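Long-range contacts in iron-binding protein (Staphylococcus epidermidis, PDB 4M7O), which probably binds an iron-containing solute outside the cell membrane and passes it to an uptake system: residues Gln161-Glu166 with Pro214-Ser219; Glu187-Lys192 with Asp270-Ile275; Asn193-Val198 with Ile210-Asp215. All coordinates share one frame; numbering follows the deposited sequence.

Contact 1: residues Gln161-Glu166 with Pro214-Ser219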
# COMPACT_ATOMS: atom_id res chain seq x y z
N GLN A 161 -1.10 17.78 -15.61
CA GLN A 161 0.16 17.04 -15.68
C GLN A 161 0.00 15.53 -15.80
O GLN A 161 -0.77 14.92 -15.06
CB GLN A 161 1.02 17.36 -14.46
CG GLN A 161 1.70 18.71 -14.53
CD GLN A 161 2.52 18.97 -13.30
OE1 GLN A 161 3.70 19.34 -13.38
NE2 GLN A 161 1.91 18.77 -12.14
N GLU A 162 0.76 14.94 -16.73
CA GLU A 162 0.73 13.50 -16.98
C GLU A 162 1.90 12.75 -16.31
O GLU A 162 3.08 13.06 -16.52
CB GLU A 162 0.66 13.20 -18.48
CG GLU A 162 -0.46 13.97 -19.21
CD GLU A 162 -1.10 13.17 -20.33
OE1 GLU A 162 -2.19 13.57 -20.80
OE2 GLU A 162 -0.53 12.13 -20.74
N VAL A 163 1.56 11.76 -15.51
CA VAL A 163 2.53 11.09 -14.65
C VAL A 163 2.71 9.64 -15.07
O VAL A 163 1.74 8.91 -15.27
CB VAL A 163 2.06 11.11 -13.20
CG1 VAL A 163 3.06 10.38 -12.31
CG2 VAL A 163 1.83 12.55 -12.73
N PHE A 164 3.97 9.22 -15.22
CA PHE A 164 4.29 7.84 -15.51
C PHE A 164 4.74 7.18 -14.21
O PHE A 164 5.69 7.65 -13.57
CB PHE A 164 5.38 7.75 -16.58
CG PHE A 164 5.89 6.35 -16.80
CD1 PHE A 164 5.13 5.43 -17.50
CD2 PHE A 164 7.12 5.95 -16.32
CE1 PHE A 164 5.59 4.14 -17.70
CE2 PHE A 164 7.57 4.65 -16.52
CZ PHE A 164 6.81 3.75 -17.20
N MSE A 165 4.05 6.11 -13.81
CA MSE A 165 4.41 5.38 -12.60
C MSE A 165 5.21 4.16 -13.04
O MSE A 165 4.70 3.29 -13.75
CB MSE A 165 3.17 4.91 -11.86
CG MSE A 165 2.17 6.00 -11.53
SE MSE A 165 2.77 7.23 -10.13
CE MSE A 165 3.08 5.94 -8.72
N GLU A 166 6.47 4.11 -12.65
CA GLU A 166 7.30 2.97 -13.00
C GLU A 166 7.33 2.00 -11.83
O GLU A 166 7.94 2.30 -10.79
CB GLU A 166 8.71 3.45 -13.32
CG GLU A 166 9.64 2.34 -13.77
CD GLU A 166 10.88 2.88 -14.44
OE1 GLU A 166 10.85 4.03 -14.95
OE2 GLU A 166 11.89 2.14 -14.48
N PRO A 214 5.45 11.63 -20.83
CA PRO A 214 4.99 12.09 -19.50
C PRO A 214 5.73 13.33 -19.02
O PRO A 214 6.86 13.59 -19.47
CB PRO A 214 5.31 10.89 -18.58
CG PRO A 214 6.35 10.10 -19.32
CD PRO A 214 6.07 10.30 -20.78
N ASP A 215 5.09 14.10 -18.15
CA ASP A 215 5.70 15.31 -17.61
C ASP A 215 6.47 14.99 -16.34
O ASP A 215 7.32 15.75 -15.90
CB ASP A 215 4.60 16.33 -17.32
CG ASP A 215 3.72 16.61 -18.53
OD1 ASP A 215 4.25 16.98 -19.60
OD2 ASP A 215 2.48 16.43 -18.41
N ILE A 216 6.17 13.84 -15.74
CA ILE A 216 6.80 13.45 -14.49
C ILE A 216 7.00 11.93 -14.51
O ILE A 216 6.10 11.20 -14.93
CB ILE A 216 5.88 13.78 -13.28
CG1 ILE A 216 5.42 15.25 -13.34
CG2 ILE A 216 6.57 13.47 -11.96
CD1 ILE A 216 4.49 15.65 -12.23
N LEU A 217 8.18 11.47 -14.09
CA LEU A 217 8.43 10.03 -13.91
C LEU A 217 8.53 9.75 -12.42
O LEU A 217 9.24 10.45 -11.69
CB LEU A 217 9.73 9.59 -14.59
CG LEU A 217 10.01 10.10 -16.01
CD1 LEU A 217 11.35 9.57 -16.54
CD2 LEU A 217 8.89 9.66 -16.94
N ILE A 218 7.81 8.74 -11.95
CA ILE A 218 7.94 8.34 -10.55
C ILE A 218 8.16 6.85 -10.47
O ILE A 218 7.29 6.07 -10.86
CB ILE A 218 6.68 8.68 -9.74
CG1 ILE A 218 6.35 10.17 -9.88
CG2 ILE A 218 6.85 8.26 -8.26
CD1 ILE A 218 5.23 10.63 -9.00
N SER A 219 9.33 6.45 -9.98
CA SER A 219 9.59 5.03 -9.72
C SER A 219 9.11 4.64 -8.33
O SER A 219 9.35 5.36 -7.35
CB SER A 219 11.08 4.74 -9.81
OG SER A 219 11.35 3.51 -9.16
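Q161 meets I216 beside two neighbouring parallel strands of the C-terminal sheet; that sheet belongs to one of the two lobes of a periplasmic-binding-protein fold. I216 CD1 rests against the amide end of Q161, 3.9 Å from Q161 OE1, while the same amide is held by R248 and the I275 carbonyl. E162 N bonds to a side chain, reaching D215 OD2 at 2.8 Å on the anti side of the carboxylate, almost straight at 174°. D215 CG, anti to its own carbonyl carbon (chi1 -54°), brings OD2 to that amide, and N242 takes OD1. E162 O receives two N-H groups, from D215 and, in a longer bond, from I216. Strand pairing is in register from V163 and I216 onward. V163 lies on the sheet face shared with I216 and I218, its CG1 4.0 Å from I218 CD1; L186 of helix 181-188 packs on this face. F164 turns to the opposite face, where its CB touches P214 CB at 3.7 Å and L217 CD2 comes obliquely to the ring. The F164 backbone bonds both ways, N to I216 O and O to I218 N, as parallel register requires. Selenomethionine M165 runs alongside I218, with SE 4.2 Å from I218 CB. E166 carries its carboxylate to Y228 and R235, and its N-H bonds to I218 O at 2.8 Å, tilted 28° from the carbonyl plane.

Contact 2: residues Glu187-Lys192 with Asp270-Ile275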
# COMPACT_ATOMS: atom_id res chain seq x y z
N GLU A 187 -5.64 10.14 -9.41
CA GLU A 187 -6.94 10.72 -9.75
C GLU A 187 -7.44 11.62 -8.63
O GLU A 187 -8.04 12.66 -8.89
CB GLU A 187 -7.95 9.63 -10.11
CG GLU A 187 -7.61 8.86 -11.38
CD GLU A 187 -8.74 7.93 -11.82
OE1 GLU A 187 -9.71 7.77 -11.05
OE2 GLU A 187 -8.64 7.36 -12.93
N LYS A 188 -7.18 11.23 -7.39
CA LYS A 188 -7.56 12.05 -6.24
C LYS A 188 -6.77 13.36 -6.22
O LYS A 188 -7.26 14.39 -5.76
CB LYS A 188 -7.36 11.29 -4.93
CG LYS A 188 -8.62 10.62 -4.39
CD LYS A 188 -9.33 9.85 -5.49
CE LYS A 188 -10.64 9.27 -5.01
NZ LYS A 188 -11.24 8.39 -6.05
N LEU A 189 -5.55 13.31 -6.74
CA LEU A 189 -4.69 14.48 -6.75
C LEU A 189 -4.87 15.30 -8.02
O LEU A 189 -4.11 16.23 -8.28
CB LEU A 189 -3.22 14.07 -6.58
CG LEU A 189 -2.94 13.49 -5.19
CD1 LEU A 189 -1.49 13.06 -5.05
CD2 LEU A 189 -3.31 14.51 -4.13
N ASP A 190 -5.90 14.95 -8.80
CA ASP A 190 -6.22 15.62 -10.07
C ASP A 190 -5.03 15.65 -11.04
O ASP A 190 -4.77 16.65 -11.71
CB ASP A 190 -6.79 17.03 -9.83
CG ASP A 190 -7.37 17.66 -11.11
OD1 ASP A 190 -8.09 16.97 -11.87
OD2 ASP A 190 -7.08 18.85 -11.36
N ALA A 191 -4.31 14.53 -11.11
CA ALA A 191 -3.27 14.35 -12.11
C ALA A 191 -3.72 13.26 -13.08
O ALA A 191 -4.65 12.50 -12.78
CB ALA A 191 -1.95 13.97 -11.44
N LYS A 192 -3.08 13.19 -14.24
CA LYS A 192 -3.42 12.18 -15.25
C LYS A 192 -2.38 11.06 -15.28
O LYS A 192 -1.18 11.32 -15.14
CB LYS A 192 -3.55 12.83 -16.63
CG LYS A 192 -4.33 12.00 -17.64
CD LYS A 192 -3.43 11.30 -18.64
N ASP A 270 3.00 12.42 0.05
CA ASP A 270 4.30 12.23 -0.58
C ASP A 270 4.17 12.37 -2.08
O ASP A 270 4.93 13.11 -2.71
CB ASP A 270 4.88 10.85 -0.24
CG ASP A 270 5.40 10.77 1.18
OD1 ASP A 270 5.50 11.83 1.83
OD2 ASP A 270 5.74 9.65 1.63
N LEU A 271 3.19 11.67 -2.63
CA LEU A 271 2.89 11.71 -4.06
C LEU A 271 2.54 13.12 -4.51
O LEU A 271 2.95 13.57 -5.59
CB LEU A 271 1.76 10.73 -4.39
CG LEU A 271 1.85 10.01 -5.73
CD1 LEU A 271 3.16 9.25 -5.82
CD2 LEU A 271 0.68 9.07 -5.91
N ARG A 272 1.79 13.84 -3.68
CA ARG A 272 1.42 15.22 -3.98
C ARG A 272 2.64 16.12 -4.13
O ARG A 272 2.73 16.92 -5.07
CB ARG A 272 0.51 15.77 -2.87
CG ARG A 272 0.05 17.20 -3.13
CD ARG A 272 0.26 18.07 -1.91
NE ARG A 272 -0.00 19.48 -2.22
CZ ARG A 272 0.89 20.31 -2.76
NH1 ARG A 272 0.57 21.57 -3.01
NH2 ARG A 272 2.11 19.87 -3.03
N ASP A 273 3.59 15.99 -3.21
CA ASP A 273 4.77 16.85 -3.20
C ASP A 273 5.76 16.49 -4.32
O ASP A 273 6.69 17.25 -4.58
CB ASP A 273 5.46 16.82 -1.82
CG ASP A 273 4.59 17.41 -0.70
OD1 ASP A 273 3.57 18.08 -0.99
OD2 ASP A 273 4.94 17.20 0.49
N ASP A 274 5.56 15.35 -4.98
CA ASP A 274 6.37 14.99 -6.15
C ASP A 274 5.75 15.52 -7.45
O ASP A 274 6.44 15.73 -8.44
CB ASP A 274 6.55 13.47 -6.25
CG ASP A 274 7.53 12.93 -5.21
OD1 ASP A 274 8.30 13.72 -4.64
OD2 ASP A 274 7.53 11.70 -4.99
N ILE A 275 4.44 15.74 -7.41
CA ILE A 275 3.69 16.19 -8.57
C ILE A 275 3.60 17.71 -8.57
O ILE A 275 3.69 18.36 -9.61
CB ILE A 275 2.27 15.57 -8.55
CG1 ILE A 275 2.37 14.05 -8.71
CG2 ILE A 275 1.41 16.14 -9.66
CD1 ILE A 275 1.07 13.33 -8.49
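L189 pushes its branched end against helix 264-275, and its CD1 is the bump around which this contact is built. That methyl lies 3.6 Å from R272 N and 4.0 Å from R272 CB, so it sits close on the backbone as well as on side chains. L271 CB lies 4.1 Å from the same L189 CD1, and I275 CD1 closes in at 4.3 Å from it. Three residues of one helix therefore line the shallow hollow that receives a single methyl: L271 and R272 are consecutive, and I275 follows L271 by one turn. The extended L189 side chain (chi2 179°) carries the methyl out to the helix. A second, smaller bump is A191 CB, which meets I275 CD1 at 4.3 Å, so the tip of the isoleucine touches both L189 and A191. What presents these two residues is a Schellman motif ending helix 181-188: D190 takes positive phi (55°), its N-H returns to E187 O, and A191 N returns to L186 O. The chain turns there, and L189 and A191 both direct their CB toward the helix while D190 stays exposed. Of the R272 side chain, only CB approaches L189 CD1 closely. Its CG stands anti to the backbone N (chi1 -179°) and the chain bends at chi2, taking the guanidinium away from L189 to the S153 carbonyl and a weak, salt-bridged bond with D273. Toward the sheet, L271 packs on I218 and I275 on I216; V154, from a loop, lies against L189.

Contact 3: residues Asn193-Val198 with Ile210-Asp215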
# COMPACT_ATOMS: atom_id res chain seq x y z
N ASN A 193 -2.83 9.82 -15.43
CA ASN A 193 -1.93 8.68 -15.55
C ASN A 193 -1.56 8.53 -17.02
O ASN A 193 -2.45 8.39 -17.87
CB ASN A 193 -2.65 7.43 -15.03
CG ASN A 193 -1.76 6.19 -15.01
OD1 ASN A 193 -0.81 6.06 -15.80
ND2 ASN A 193 -2.09 5.25 -14.13
N SER A 194 -0.26 8.58 -17.34
CA SER A 194 0.18 8.43 -18.74
C SER A 194 -0.39 7.17 -19.39
O SER A 194 -0.56 7.12 -20.60
CB SER A 194 1.71 8.35 -18.83
OG SER A 194 2.31 9.60 -18.62
N PHE A 195 -0.67 6.17 -18.58
CA PHE A 195 -1.20 4.90 -19.08
C PHE A 195 -2.56 4.56 -18.48
O PHE A 195 -2.77 3.45 -17.98
CB PHE A 195 -0.18 3.78 -18.83
CG PHE A 195 0.99 3.84 -19.78
CD1 PHE A 195 0.93 3.20 -21.01
CD2 PHE A 195 2.13 4.56 -19.46
CE1 PHE A 195 2.00 3.26 -21.89
CE2 PHE A 195 3.20 4.63 -20.34
CZ PHE A 195 3.13 3.97 -21.56
N ASP A 196 -3.49 5.50 -18.57
CA ASP A 196 -4.84 5.28 -18.09
C ASP A 196 -5.61 4.35 -19.02
O ASP A 196 -6.71 3.90 -18.68
CB ASP A 196 -5.60 6.61 -17.89
CG ASP A 196 -5.69 7.44 -19.16
OD1 ASP A 196 -5.39 6.93 -20.26
OD2 ASP A 196 -6.09 8.62 -19.06
N ASP A 197 -5.01 4.06 -20.18
CA ASP A 197 -5.61 3.15 -21.15
C ASP A 197 -5.36 1.67 -20.85
O ASP A 197 -5.94 0.80 -21.50
CB ASP A 197 -5.15 3.49 -22.58
CG ASP A 197 -3.63 3.38 -22.76
OD1 ASP A 197 -2.88 3.68 -21.81
OD2 ASP A 197 -3.19 3.01 -23.87
N VAL A 198 -4.50 1.37 -19.88
CA VAL A 198 -4.26 -0.02 -19.49
C VAL A 198 -4.78 -0.30 -18.07
O VAL A 198 -5.05 0.63 -17.32
CB VAL A 198 -2.77 -0.41 -19.58
CG1 VAL A 198 -2.20 -0.01 -20.93
CG2 VAL A 198 -1.98 0.24 -18.46
N ILE A 210 8.21 6.87 -24.36
CA ILE A 210 8.70 8.08 -25.03
C ILE A 210 7.57 8.75 -25.81
O ILE A 210 7.43 9.96 -25.76
CB ILE A 210 9.88 7.76 -25.98
CG1 ILE A 210 11.15 7.49 -25.17
CG2 ILE A 210 10.12 8.89 -26.99
CD1 ILE A 210 12.22 6.75 -25.94
N LYS A 211 6.77 7.95 -26.49
CA LYS A 211 5.65 8.49 -27.28
C LYS A 211 4.59 9.15 -26.39
O LYS A 211 4.04 10.18 -26.76
CB LYS A 211 5.03 7.39 -28.14
CG LYS A 211 4.10 7.89 -29.21
CD LYS A 211 3.55 6.73 -30.00
CE LYS A 211 2.95 7.17 -31.31
NZ LYS A 211 3.07 6.09 -32.33
N ARG A 212 4.32 8.55 -25.22
CA ARG A 212 3.34 9.11 -24.29
C ARG A 212 3.83 10.43 -23.70
O ARG A 212 3.03 11.25 -23.24
CB ARG A 212 3.05 8.14 -23.14
CG ARG A 212 2.35 6.87 -23.55
CD ARG A 212 0.97 7.14 -24.12
NE ARG A 212 0.40 5.92 -24.68
CZ ARG A 212 -0.48 5.14 -24.06
NH1 ARG A 212 -0.94 4.05 -24.65
NH2 ARG A 212 -0.90 5.45 -22.84
N ASN A 213 5.15 10.61 -23.71
CA ASN A 213 5.78 11.85 -23.26
C ASN A 213 5.27 12.40 -21.92
O ASN A 213 4.74 13.51 -21.86
CB ASN A 213 5.64 12.91 -24.36
CG ASN A 213 6.55 14.09 -24.15
OD1 ASN A 213 7.38 14.08 -23.24
ND2 ASN A 213 6.41 15.11 -24.99
N PRO A 214 5.45 11.63 -20.83
CA PRO A 214 4.99 12.09 -19.50
C PRO A 214 5.73 13.33 -19.02
O PRO A 214 6.86 13.59 -19.47
CB PRO A 214 5.31 10.89 -18.58
CG PRO A 214 6.35 10.10 -19.32
CD PRO A 214 6.07 10.30 -20.78
N ASP A 215 5.09 14.10 -18.15
CA ASP A 215 5.70 15.31 -17.61
C ASP A 215 6.47 14.99 -16.34
O ASP A 215 7.32 15.75 -15.90
CB ASP A 215 4.60 16.33 -17.32
CG ASP A 215 3.72 16.61 -18.53
OD1 ASP A 215 4.25 16.98 -19.60
OD2 ASP A 215 2.48 16.43 -18.41
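R212, at the end of helix 206-212, reaches across to F195 and D197 in the loop that follows strand 192-193. In that loop an Asx turn (F195 N to N193 OD1) leads into a type I beta turn from F195 to V198. The arginine CB points toward the loop, and the next atom already makes contact: R212 CG lies 3.6 Å from F195 CZ. The bend at chi2 (-64°) then leads the chain along the phenylalanine ring. R212 CD passes S194 O at 3.8 Å, and NE lies near F195 CE1. Beyond NE the guanidinium lies flat on F195 as a stack, with centres 4.4 Å apart and planes 26° from parallel; F195 CE1 sits over the centre of the guanidinium face. At the tip the bonds spread around the edge. R212 NH2 gives one to S194 O, nearly in the guanidinium plane, and another to D197 OD1 at 2.8 Å, which it meets from above the carboxylate plane. R212 NH1 donates to D197 OD2 on the syn side, completing an end-on, two-nitrogen salt bridge. The two flat groups are not coplanar, their planes standing 53° apart. One face is thus stacked while three bonds hold the edge, which should restrict rotation of the guanidinium. Deeper in, helix 206-212 is followed by N213 with positive phi and then P214, whose CB lies 3.3 Å from S194 OG.

From the N-terminal side, strand 162-168 comes first, and contact 1 closes a loop of 47 residues between it and strand 216-219. Helix 181-188 ends within that loop, and contact 2 links its end forward to the C-terminal helix 264-275, so contacts 1 and 2 cross along the chain. The segments 187-192 and 193-198 are consecutive, and contact 3 is nested inside the loop closed by contact 2; its second segment ends on P214 and D215, which also open the second segment of contact 1. K192 connects contacts 1 and 2 through probable backbone bonds to Q161 and V163, while S194 N reaches V163 O between contacts 1 and 3. Inner strands, helix ends and following loops of one lobe are thereby tied together.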